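Local coordinates for putative uncharacterized protein (Wolbachia pipientis, PDB 3F4S), which probably acts as a DsbA-type thiol-disulfide oxidoreductase that introduces disulfide bonds into partner proteins, using a thioredoxin fold with an added helical domain, at residues F105-N108 with K109-N113; D141-N144 with Q145-D149; K68-T72 with G73-Y77; L84-R87 with G88-A92. The protein carries 1 engineered substitution. One frame throughout, in Å; residues are numbered along the deposited sequence. Where two conformers were deposited one is given.

Contact 1 (F105-N108 with K109-N113); sequences FNFN and KAVFN
K109 bends back over the preceding turn of helix 101-113 and meets F105 and N106. Its CB lies beside the backbone, 3.4 Å from F105 O. CG leaves anti to the backbone N (chi1 180°), and the next methylene, CD, comes 4.1 Å from CE2 of the F105 ring. A bend at chi3 (64°) brings K109 CE to 3.1 Å from N106 OD1, and a second at chi4 (81°) turns NZ toward a water. The N106 side chain runs alongside the lysine and points the same way. At the tip, NZ donates to this water at 3.0 Å, and the water donates to N106 O. N106 O therefore serves two donors, the water and the backbone N of A110.

On another side of the helix, V111 CG2 sits over one face of the F107 ring, 3.9 Å from its centroid, in a CH-pi contact offset toward the rim. The main chain keeps the i to i+4 pattern, with F112 N bound to N108 O at 2.9 Å.

F107 and V111 both pack on I132 of helix 127-135. N108 reaches F79 and H81 of strand 75-81. F112 stacks on H58 and touches C54, which lies in helix 52-60 and is disulfide-bonded to C51.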
loop_
_atom_site.group_PDB
_atom_site.type_symbol
_atom_site.label_atom_id
_atom_site.label_comp_id
_atom_site.label_asym_id
_atom_site.label_seq_id
_atom_site.Cartn_x
_atom_site.Cartn_y
_atom_site.Cartn_z
ATOM N N PHE A 105 -8.792 1.107 0.023
ATOM C CA PHE A 105 -8.132 0.398 1.110
ATOM C C PHE A 105 -8.835 -0.926 1.414
ATOM O O PHE A 105 -8.178 -1.954 1.599
ATOM C CB PHE A 105 -8.077 1.269 2.371
ATOM C CG PHE A 105 -7.587 0.531 3.590
ATOM C CD1 PHE A 105 -6.239 0.242 3.740
ATOM C CD2 PHE A 105 -8.472 0.113 4.577
ATOM C CE1 PHE A 105 -5.777 -0.451 4.855
ATOM C CE2 PHE A 105 -8.019 -0.573 5.700
ATOM C CZ PHE A 105 -6.667 -0.858 5.838
ATOM N N ASN A 106 -10.169 -0.900 1.441
ATOM C CA ASN A 106 -10.949 -2.098 1.753
ATOM C C ASN A 106 -10.826 -3.171 0.677
ATOM O O ASN A 106 -10.871 -4.367 0.974
ATOM C CB ASN A 106 -12.419 -1.756 2.017
ATOM C CG ASN A 106 -12.648 -1.246 3.426
ATOM O OD1 ASN A 106 -11.834 -1.478 4.316
ATOM N ND2 ASN A 106 -13.757 -0.544 3.635
ATOM N N PHE A 107 -10.668 -2.749 -0.572
ATOM C CA PHE A 107 -10.442 -3.716 -1.630
ATOM C C PHE A 107 -9.100 -4.428 -1.422
ATOM O O PHE A 107 -9.026 -5.666 -1.429
ATOM C CB PHE A 107 -10.485 -3.078 -3.025
ATOM C CG PHE A 107 -10.032 -4.020 -4.107
ATOM C CD1 PHE A 107 -10.924 -4.930 -4.667
ATOM C CD2 PHE A 107 -8.699 -4.056 -4.505
ATOM C CE1 PHE A 107 -10.508 -5.823 -5.643
ATOM C CE2 PHE A 107 -8.271 -4.949 -5.475
ATOM C CZ PHE A 107 -9.174 -5.835 -6.046
ATOM N N ASN A 108 -8.034 -3.652 -1.255
ATOM C CA ASN A 108 -6.722 -4.255 -1.029
ATOM C C ASN A 108 -6.727 -5.165 0.196
ATOM O O ASN A 108 -6.156 -6.259 0.165
ATOM C CB ASN A 108 -5.624 -3.192 -0.948
ATOM C CG ASN A 108 -5.408 -2.496 -2.275
ATOM O OD1 ASN A 108 -5.504 -3.120 -3.329
ATOM N ND2 ASN A 108 -5.147 -1.196 -2.233
ATOM N N LYS A 109 -7.388 -4.707 1.258
ATOM C CA LYS A 109 -7.548 -5.488 2.485
ATOM C C LYS A 109 -8.214 -6.843 2.210
ATOM O O LYS A 109 -7.780 -7.886 2.721
ATOM C CB LYS A 109 -8.358 -4.702 3.522
ATOM C CG LYS A 109 -8.569 -5.462 4.824
ATOM C CD LYS A 109 -9.011 -4.525 5.936
ATOM C CE LYS A 109 -10.363 -3.921 5.623
ATOM N NZ LYS A 109 -11.467 -4.860 5.950
ATOM N N ALA A 110 -9.267 -6.824 1.399
ATOM C CA ALA A 110 -9.983 -8.051 1.056
ATOM C C ALA A 110 -9.082 -9.006 0.275
ATOM O O ALA A 110 -9.097 -10.213 0.513
ATOM C CB ALA A 110 -11.233 -7.737 0.248
ATOM N N VAL A 111 -8.310 -8.476 -0.669
ATOM C CA VAL A 111 -7.400 -9.338 -1.428
ATOM C C VAL A 111 -6.365 -9.982 -0.491
ATOM O O VAL A 111 -6.161 -11.205 -0.516
ATOM C CB VAL A 111 -6.722 -8.590 -2.613
ATOM C CG1 VAL A 111 -5.776 -9.529 -3.371
ATOM C CG2 VAL A 111 -7.797 -8.005 -3.565
ATOM N N PHE A 112 -5.714 -9.168 0.337
ATOM C CA PHE A 112 -4.782 -9.707 1.337
ATOM C C PHE A 112 -5.453 -10.796 2.194
ATOM O O PHE A 112 -4.893 -11.882 2.393
ATOM C CB PHE A 112 -4.286 -8.611 2.280
ATOM C CG PHE A 112 -3.178 -7.752 1.733
ATOM C CD1 PHE A 112 -2.004 -8.307 1.236
ATOM C CD2 PHE A 112 -3.288 -6.373 1.798
ATOM C CE1 PHE A 112 -0.966 -7.484 0.776
ATOM C CE2 PHE A 112 -2.266 -5.544 1.345
ATOM C CZ PHE A 112 -1.105 -6.099 0.830
ATOM N N ASN A 113 -6.652 -10.493 2.690
ATOM C CA ASN A 113 -7.382 -11.393 3.579
ATOM C C ASN A 113 -7.715 -12.729 2.940
ATOM O O ASN A 113 -7.870 -13.733 3.629
ATOM C CB ASN A 113 -8.686 -10.741 4.048
ATOM C CG ASN A 113 -8.478 -9.788 5.197
ATOM O OD1 ASN A 113 -7.437 -9.808 5.850
ATOM N ND2 ASN A 113 -9.472 -8.948 5.455
HETATM O O HOH W 1 -12.105 -5.568 3.119
#

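Contact 2 (D141-N144 with Q145-D149); sequences DAFN and QCIND
F143 and I147 lie side by side, one turn apart, on the buried side of helix 140-147. This short helix belongs to the helical part that a DsbA-like protein adds to the thioredoxin fold. The apolar contact joins the isoleucine methyl CD1 to the far end of the ring. In one of the two conformers of I147, its CD1 comes 3.6 Å from F143 CZ and also approaches CE1. The F143 ring reaches this place because CG is anti to the backbone N (chi1 175°) and the side chain leans along the helix toward its C-terminal end. L129 of helix 127-135 touches both residues, and L94 of helix 86-94 also packs on F143.

The covalent contact is the disulfide of C146 with C97. It ties this helix to the chain just after helix 86-94. Within the helix, C146 SG lies 3.6 Å from A142 O.

The backbone bonds are regular through I147, whose N donates to F143 O at 3.0 Å. The next one is poorer: N148 N reaches N144 O at 3.2 Å with a weak angle of 125°. D149 then serves as N-cap of the following helix 150-167, its OD1 accepting from I152 N.

The side-chain polar contact falls at the same place. N148 turns its amide back over the preceding turn, with CG beside its own backbone N. N144 O thus receives two N-H groups of one residue. The bond from the side-chain amide is the shorter: N148 ND2 to N144 O is 2.9 Å, with the oxygen 28° out of the amide plane.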
loop_
_atom_site.group_PDB
_atom_site.type_symbol
_atom_site.label_atom_id
_atom_site.label_comp_id
_atom_site.label_asym_id
_atom_site.label_seq_id
_atom_site.Cartn_x
_atom_site.Cartn_y
_atom_site.Cartn_z
ATOM N N ASP A 141 -19.465 -5.229 -16.129
ATOM C CA ASP A 141 -18.850 -4.386 -17.157
ATOM C C ASP A 141 -17.719 -3.519 -16.593
ATOM O O ASP A 141 -16.683 -3.340 -17.236
ATOM C CB ASP A 141 -19.883 -3.536 -17.919
ATOM C CG ASP A 141 -20.751 -2.674 -17.003
ATOM O OD1 ASP A 141 -20.563 -2.700 -15.768
ATOM O OD2 ASP A 141 -21.636 -1.963 -17.534
ATOM N N ALA A 142 -17.922 -2.988 -15.393
ATOM C CA ALA A 142 -16.899 -2.195 -14.725
ATOM C C ALA A 142 -15.705 -3.073 -14.360
ATOM O O ALA A 142 -14.553 -2.683 -14.559
ATOM C CB ALA A 142 -17.474 -1.540 -13.481
ATOM N N PHE A 143 -15.996 -4.256 -13.820
ATOM C CA PHE A 143 -14.971 -5.255 -13.508
ATOM C C PHE A 143 -14.107 -5.548 -14.735
ATOM O O PHE A 143 -12.875 -5.470 -14.682
ATOM C CB PHE A 143 -15.642 -6.544 -13.009
ATOM C CG PHE A 143 -14.693 -7.688 -12.774
ATOM C CD1 PHE A 143 -14.028 -7.821 -11.563
ATOM C CD2 PHE A 143 -14.495 -8.653 -13.752
ATOM C CE1 PHE A 143 -13.156 -8.882 -11.342
ATOM C CE2 PHE A 143 -13.630 -9.711 -13.539
ATOM C CZ PHE A 143 -12.961 -9.829 -12.332
ATOM N N ASN A 144 -14.762 -5.880 -15.845
ATOM C CA ASN A 144 -14.050 -6.255 -17.059
ATOM C C ASN A 144 -13.178 -5.125 -17.575
ATOM O O ASN A 144 -12.049 -5.341 -18.006
ATOM C CB ASN A 144 -15.030 -6.687 -18.151
ATOM C CG ASN A 144 -15.635 -8.046 -17.884
ATOM O OD1 ASN A 144 -15.050 -8.870 -17.181
ATOM N ND2 ASN A 144 -16.810 -8.294 -18.455
ATOM N N GLN A 145 -13.713 -3.913 -17.533
ATOM C CA GLN A 145 -12.968 -2.756 -17.980
ATOM C C GLN A 145 -11.733 -2.546 -17.110
ATOM O O GLN A 145 -10.634 -2.314 -17.612
ATOM C CB GLN A 145 -13.855 -1.515 -17.984
ATOM C CG GLN A 145 -13.188 -0.311 -18.613
ATOM C CD GLN A 145 -14.167 0.576 -19.353
ATOM O OE1 GLN A 145 -15.380 0.470 -19.171
ATOM N NE2 GLN A 145 -13.644 1.457 -20.196
ATOM N N CYS A 146 -11.901 -2.652 -15.799
ATOM C CA CYS A 146 -10.766 -2.433 -14.913
ATOM C C CYS A 146 -9.669 -3.482 -15.076
ATOM O O CYS A 146 -8.487 -3.146 -15.091
ATOM C CB CYS A 146 -11.215 -2.345 -13.455
ATOM S SG CYS A 146 -11.957 -0.749 -13.044
ATOM N N ILE A 147 -10.043 -4.754 -15.176
ATOM C CA ILE A 147 -9.067 -5.834 -15.234
ATOM C C ILE A 147 -8.331 -5.891 -16.577
ATOM O O ILE A 147 -7.322 -6.584 -16.722
ATOM C CB ILE A 147 -9.746 -7.181 -14.917
ATOM C CG1 ILE A 147 -8.821 -8.045 -14.061
ATOM C CG2 ILE A 147 -10.200 -7.879 -16.191
ATOM C CD1 ILE A 147 -9.529 -8.770 -12.968
ATOM N N ASN A 148 -8.847 -5.160 -17.559
ATOM C CA ASN A 148 -8.221 -5.127 -18.876
ATOM C C ASN A 148 -7.660 -3.761 -19.270
ATOM O O ASN A 148 -7.268 -3.550 -20.419
ATOM C CB ASN A 148 -9.202 -5.628 -19.934
ATOM C CG ASN A 148 -9.506 -7.100 -19.782
ATOM O OD1 ASN A 148 -8.613 -7.940 -19.900
ATOM N ND2 ASN A 148 -10.765 -7.425 -19.516
ATOM N N ASP A 149 -7.617 -2.835 -18.319
ATOM C CA ASP A 149 -7.235 -1.462 -18.617
ATOM C C ASP A 149 -5.720 -1.336 -18.797
ATOM O O ASP A 149 -4.962 -1.310 -17.821
ATOM C CB ASP A 149 -7.744 -0.517 -17.522
ATOM C CG ASP A 149 -7.627 0.949 -17.910
ATOM O OD1 ASP A 149 -6.677 1.306 -18.643
ATOM O OD2 ASP A 149 -8.488 1.745 -17.482
#

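Contact 3 (K68-T72 with G73-Y77); sequences KYIDT and GKMLY
I70 CD1 rests against Y77 CB at 3.6 Å, and I70 CG1 lies 4.0 Å from the methyl CE of M75. M75 CG is anti to the backbone N, and the chain bends at chi3 (81°), which turns CE back toward the helix. There CE also nears Y69 CB. F62 and L34 pack on I70, and I206 of helix 199-216 closes on both Y69 and M75.

Next out, K74 passes slantwise by the Y69 ring, with K74 CD 4.0 Å from Y69 CD1. Y69 OH bonds to D207, and Y77 OH bonds to E45.

The chain here leaves helix 62-70 and enters strand 75-81 of the thioredoxin-fold sheet. The helix ends in a Schellman motif. G73 takes the positive phi (83°), and a type I turn runs from I70 to G73. G73 N donates to I70 O at 3.2 Å, from above the carbonyl plane. Y69 O accepts two weak bonds, from K74 N and M75 N.

Toward the polar edge, T72 OG1 turns back and donates to K68 O at 2.6 Å. That oxygen also takes a water, which in turn accepts from K74 NZ at 3.0 Å at the end of an extended lysine chain. A second water joins I70 O and M75 O, 2.8 Å from each. D71 reaches back to K66 in a salt bridge.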
loop_
_atom_site.group_PDB
_atom_site.type_symbol
_atom_site.label_atom_id
_atom_site.label_comp_id
_atom_site.label_asym_id
_atom_site.label_seq_id
_atom_site.Cartn_x
_atom_site.Cartn_y
_atom_site.Cartn_z
ATOM N N LYS A 68 -4.573 3.002 15.742
ATOM C CA LYS A 68 -3.732 3.813 16.616
ATOM C C LYS A 68 -3.232 5.111 15.973
ATOM O O LYS A 68 -3.131 6.143 16.645
ATOM C CB LYS A 68 -2.545 2.971 17.096
ATOM C CG LYS A 68 -1.794 3.527 18.290
ATOM C CD LYS A 68 -0.717 2.543 18.734
ATOM C CE LYS A 68 0.095 3.068 19.905
ATOM N NZ LYS A 68 -0.687 3.074 21.171
ATOM N N TYR A 69 -2.929 5.070 14.678
ATOM C CA TYR A 69 -2.194 6.168 14.048
ATOM C C TYR A 69 -2.883 6.854 12.868
ATOM O O TYR A 69 -2.663 8.038 12.630
ATOM C CB TYR A 69 -0.805 5.693 13.604
ATOM C CG TYR A 69 0.063 5.240 14.747
ATOM C CD1 TYR A 69 0.542 6.147 15.684
ATOM C CD2 TYR A 69 0.403 3.903 14.893
ATOM C CE1 TYR A 69 1.344 5.733 16.730
ATOM C CE2 TYR A 69 1.194 3.481 15.935
ATOM C CZ TYR A 69 1.660 4.397 16.850
ATOM O OH TYR A 69 2.449 3.964 17.886
ATOM N N ILE A 70 -3.691 6.115 12.120
ATOM C CA ILE A 70 -4.305 6.671 10.917
ATOM C C ILE A 70 -5.678 7.279 11.214
ATOM O O ILE A 70 -5.975 8.417 10.829
ATOM C CB ILE A 70 -4.410 5.602 9.800
ATOM C CG1 ILE A 70 -3.028 5.002 9.510
ATOM C CG2 ILE A 70 -5.027 6.205 8.546
ATOM C CD1 ILE A 70 -3.038 3.820 8.545
ATOM N N ASP A 71 -6.506 6.512 11.910
ATOM C CA ASP A 71 -7.824 6.970 12.319
ATOM C C ASP A 71 -7.713 8.163 13.272
ATOM O O ASP A 71 -8.625 8.983 13.373
ATOM C CB ASP A 71 -8.577 5.832 13.010
ATOM C CG ASP A 71 -8.888 4.683 12.075
ATOM O OD1 ASP A 71 -8.701 4.838 10.849
ATOM O OD2 ASP A 71 -9.322 3.623 12.571
ATOM N N THR A 72 -6.584 8.254 13.967
ATOM C CA THR A 72 -6.377 9.281 14.981
ATOM C C THR A 72 -5.753 10.559 14.421
ATOM O O THR A 72 -5.579 11.539 15.147
ATOM C CB THR A 72 -5.463 8.759 16.091
ATOM O OG1 THR A 72 -4.287 8.200 15.494
ATOM C CG2 THR A 72 -6.172 7.685 16.913
ATOM N N GLY A 73 -5.396 10.539 13.138
ATOM C CA GLY A 73 -4.824 11.704 12.482
ATOM C C GLY A 73 -3.327 11.888 12.695
ATOM O O GLY A 73 -2.765 12.923 12.344
ATOM N N LYS A 74 -2.667 10.883 13.260
ATOM C CA LYS A 74 -1.239 11.007 13.534
ATOM C C LYS A 74 -0.396 10.737 12.298
ATOM O O LYS A 74 0.708 11.257 12.170
ATOM C CB LYS A 74 -0.809 10.073 14.673
ATOM C CG LYS A 74 -1.283 10.526 16.051
ATOM C CD LYS A 74 -0.806 9.570 17.132
ATOM C CE LYS A 74 -1.216 10.051 18.512
ATOM N NZ LYS A 74 -0.597 9.225 19.586
ATOM N N MET A 75 -0.921 9.922 11.391
ATOM C CA MET A 75 -0.118 9.412 10.287
ATOM C C MET A 75 -0.921 9.280 9.000
ATOM O O MET A 75 -2.046 8.773 9.006
ATOM C CB MET A 75 0.476 8.050 10.665
ATOM C CG MET A 75 1.428 7.453 9.631
ATOM S SD MET A 75 2.230 5.954 10.240
ATOM C CE MET A 75 0.941 4.741 9.943
ATOM N N LEU A 76 -0.326 9.749 7.905
ATOM C CA LEU A 76 -0.865 9.570 6.561
ATOM C C LEU A 76 -0.299 8.284 5.963
ATOM O O LEU A 76 0.911 8.067 5.991
ATOM C CB LEU A 76 -0.481 10.760 5.682
ATOM C CG LEU A 76 -0.797 10.671 4.185
ATOM C CD1 LEU A 76 -2.289 10.515 3.965
ATOM C CD2 LEU A 76 -0.262 11.896 3.433
ATOM N N TYR A 77 -1.170 7.439 5.419
ATOM C CA TYR A 77 -0.753 6.147 4.870
ATOM C C TYR A 77 -0.930 6.101 3.358
ATOM O O TYR A 77 -2.024 6.351 2.840
ATOM C CB TYR A 77 -1.550 5.024 5.536
ATOM C CG TYR A 77 -1.366 3.646 4.949
ATOM C CD1 TYR A 77 -0.199 2.924 5.167
ATOM C CD2 TYR A 77 -2.383 3.044 4.208
ATOM C CE1 TYR A 77 -0.038 1.646 4.645
ATOM C CE2 TYR A 77 -2.230 1.774 3.676
ATOM C CZ TYR A 77 -1.058 1.075 3.900
ATOM O OH TYR A 77 -0.910 -0.198 3.386
HETATM O O HOH W 2 -2.657 7.130 19.181
HETATM O O HOH W 3 -4.330 10.340 9.569
#

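Contact 4 (L84-R87 with G88-A92)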
loop_
_atom_site.group_PDB
_atom_site.type_symbol
_atom_site.label_atom_id
_atom_site.label_comp_id
_atom_site.label_asym_id
_atom_site.label_seq_id
_atom_site.Cartn_x
_atom_site.Cartn_y
_atom_site.Cartn_z
ATOM N N LEU A 84 3.971 -8.974 -8.469
ATOM C CA LEU A 84 5.041 -9.901 -8.824
ATOM C C LEU A 84 4.561 -11.059 -9.687
ATOM O O LEU A 84 5.357 -11.918 -10.083
ATOM C CB LEU A 84 5.705 -10.448 -7.559
ATOM C CG LEU A 84 6.432 -9.393 -6.728
ATOM C CD1 LEU A 84 6.911 -10.000 -5.433
ATOM C CD2 LEU A 84 7.600 -8.795 -7.510
ATOM N N ASP A 85 3.266 -11.088 -9.973
ATOM C CA ASP A 85 2.702 -12.196 -10.733
ATOM C C ASP A 85 1.404 -11.769 -11.407
ATOM O O ASP A 85 0.949 -10.624 -11.246
ATOM C CB ASP A 85 2.467 -13.392 -9.811
ATOM C CG ASP A 85 1.671 -13.014 -8.582
ATOM O OD1 ASP A 85 0.648 -12.350 -8.737
ATOM O OD2 ASP A 85 2.064 -13.365 -7.460
ATOM N N TYR A 86 0.804 -12.689 -12.155
ATOM C CA TYR A 86 -0.386 -12.371 -12.935
ATOM C C TYR A 86 -1.562 -11.956 -12.044
ATOM O O TYR A 86 -2.178 -10.900 -12.268
ATOM C CB TYR A 86 -0.760 -13.549 -13.835
ATOM C CG TYR A 86 -1.996 -13.328 -14.663
ATOM C CD1 TYR A 86 -1.925 -12.725 -15.925
ATOM C CD2 TYR A 86 -3.239 -13.732 -14.198
ATOM C CE1 TYR A 86 -3.074 -12.538 -16.703
ATOM C CE2 TYR A 86 -4.394 -13.547 -14.957
ATOM C CZ TYR A 86 -4.308 -12.949 -16.201
ATOM O OH TYR A 86 -5.459 -12.784 -16.936
ATOM N N ARG A 87 -1.864 -12.782 -11.042
ATOM C CA ARG A 87 -2.965 -12.526 -10.109
ATOM C C ARG A 87 -2.811 -11.172 -9.445
ATOM O O ARG A 87 -3.773 -10.395 -9.345
ATOM C CB ARG A 87 -2.996 -13.584 -8.996
ATOM C CG ARG A 87 -2.754 -14.993 -9.452
ATOM C CD ARG A 87 -2.856 -15.999 -8.314
ATOM N NE ARG A 87 -1.907 -15.793 -7.219
ATOM C CZ ARG A 87 -0.589 -15.944 -7.315
ATOM N NH1 ARG A 87 -0.030 -16.263 -8.475
ATOM N NH2 ARG A 87 0.178 -15.752 -6.251
ATOM N N GLY A 88 -1.597 -10.908 -8.970
ATOM C CA GLY A 88 -1.314 -9.705 -8.215
ATOM C C GLY A 88 -1.403 -8.460 -9.065
ATOM O O GLY A 88 -1.862 -7.413 -8.605
ATOM N N LEU A 89 -0.947 -8.565 -10.308
ATOM C CA LEU A 89 -1.011 -7.428 -11.206
ATOM C C LEU A 89 -2.466 -7.151 -11.590
ATOM O O LEU A 89 -2.905 -5.999 -11.605
ATOM C CB LEU A 89 -0.136 -7.660 -12.440
ATOM C CG LEU A 89 -0.139 -6.555 -13.497
ATOM C CD1 LEU A 89 0.089 -5.180 -12.885
ATOM C CD2 LEU A 89 0.916 -6.865 -14.536
ATOM N N LYS A 90 -3.218 -8.205 -11.886
ATOM C CA LYS A 90 -4.642 -8.044 -12.189
ATOM C C LYS A 90 -5.399 -7.481 -10.980
ATOM O O LYS A 90 -6.289 -6.638 -11.133
ATOM C CB LYS A 90 -5.257 -9.371 -12.655
ATOM C CG LYS A 90 -4.816 -9.794 -14.053
ATOM C CD LYS A 90 -5.519 -8.974 -15.119
ATOM C CE LYS A 90 -4.869 -9.167 -16.479
ATOM N NZ LYS A 90 -5.687 -8.604 -17.600
ATOM N N ALA A 91 -5.041 -7.942 -9.782
ATOM C CA ALA A 91 -5.667 -7.430 -8.562
ATOM C C ALA A 91 -5.355 -5.935 -8.410
ATOM O O ALA A 91 -6.248 -5.131 -8.101
ATOM C CB ALA A 91 -5.187 -8.205 -7.340
ATOM N N ALA A 92 -4.097 -5.562 -8.640
ATOM C CA ALA A 92 -3.705 -4.159 -8.547
ATOM C C ALA A 92 -4.485 -3.308 -9.552
ATOM O O ALA A 92 -4.915 -2.198 -9.238
ATOM C CB ALA A 92 -2.198 -4.006 -8.765
#
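The Y86 ring carries K90 CG over one face, in a CH-pi contact 4.0 Å from the ring centroid and 17° off its normal. These residues form the N-capped start of helix 86-94, which belongs to the helical part of this DsbA-like protein. The bend at chi2 (-76°) lays the outer K90 chain along the ring, bringing CE 3.7 Å from Y86 OH. The other flat group is the R87 guanidinium, which has two conformers. In one of them D85 OD1 lies over one of its faces, near the rim. There D85 OD2 is 3.3 Å from R87 NH2 in a loose salt bridge, well out of the guanidinium plane, with no N-H aimed at it. This pairing, doubtful because it rests on one conformer, is of charge alone. W118 forms a cation-pi contact with R87.

D85 is the N-cap residue. D85 CG sits between the backbone N and the carbonyl carbon (chi1 52°), and this turns the carboxylate back over the first turn. Its two oxygens divide the work: OD1 caps the helix, while OD2 also bonds to T50 OG1, beside the C51-C54 disulfide.

Regular bonds follow, from K90 N to Y86 O and from A91 N to R87 O. L89 packs on I156 and V157 of helix 150-167. The capping bond itself is short: G88 N to D85 OD1 is 2.7 Å, and the oxygen is met nearly along its C-O axis.

In the fold
Contacts 1, 2 and 4 gather in the helical part, while contact 3 lies at the start of a sheet strand, farther from contacts 2 and 4 but touching contact 1. Helix 86-94 of contact 4 touches both helix 101-113 and helix 140-147. Its A91 O is 3.3 Å from F107 CE2 of contact 1, and its K90 NZ bonds to I147 O of contact 2 at 2.7 Å. Contacts 1 and 2 do not touch; their nearest atoms are about 7 Å apart. Contact 3 meets contact 1 where Y77 CE2 lies 4.3 Å from F105 CD1, and its centre is about 32 Å from that of contact 2. The C51-C54 disulfide, probably the redox site, is touched by F112 of contact 1, with D85 of contact 4 nearby.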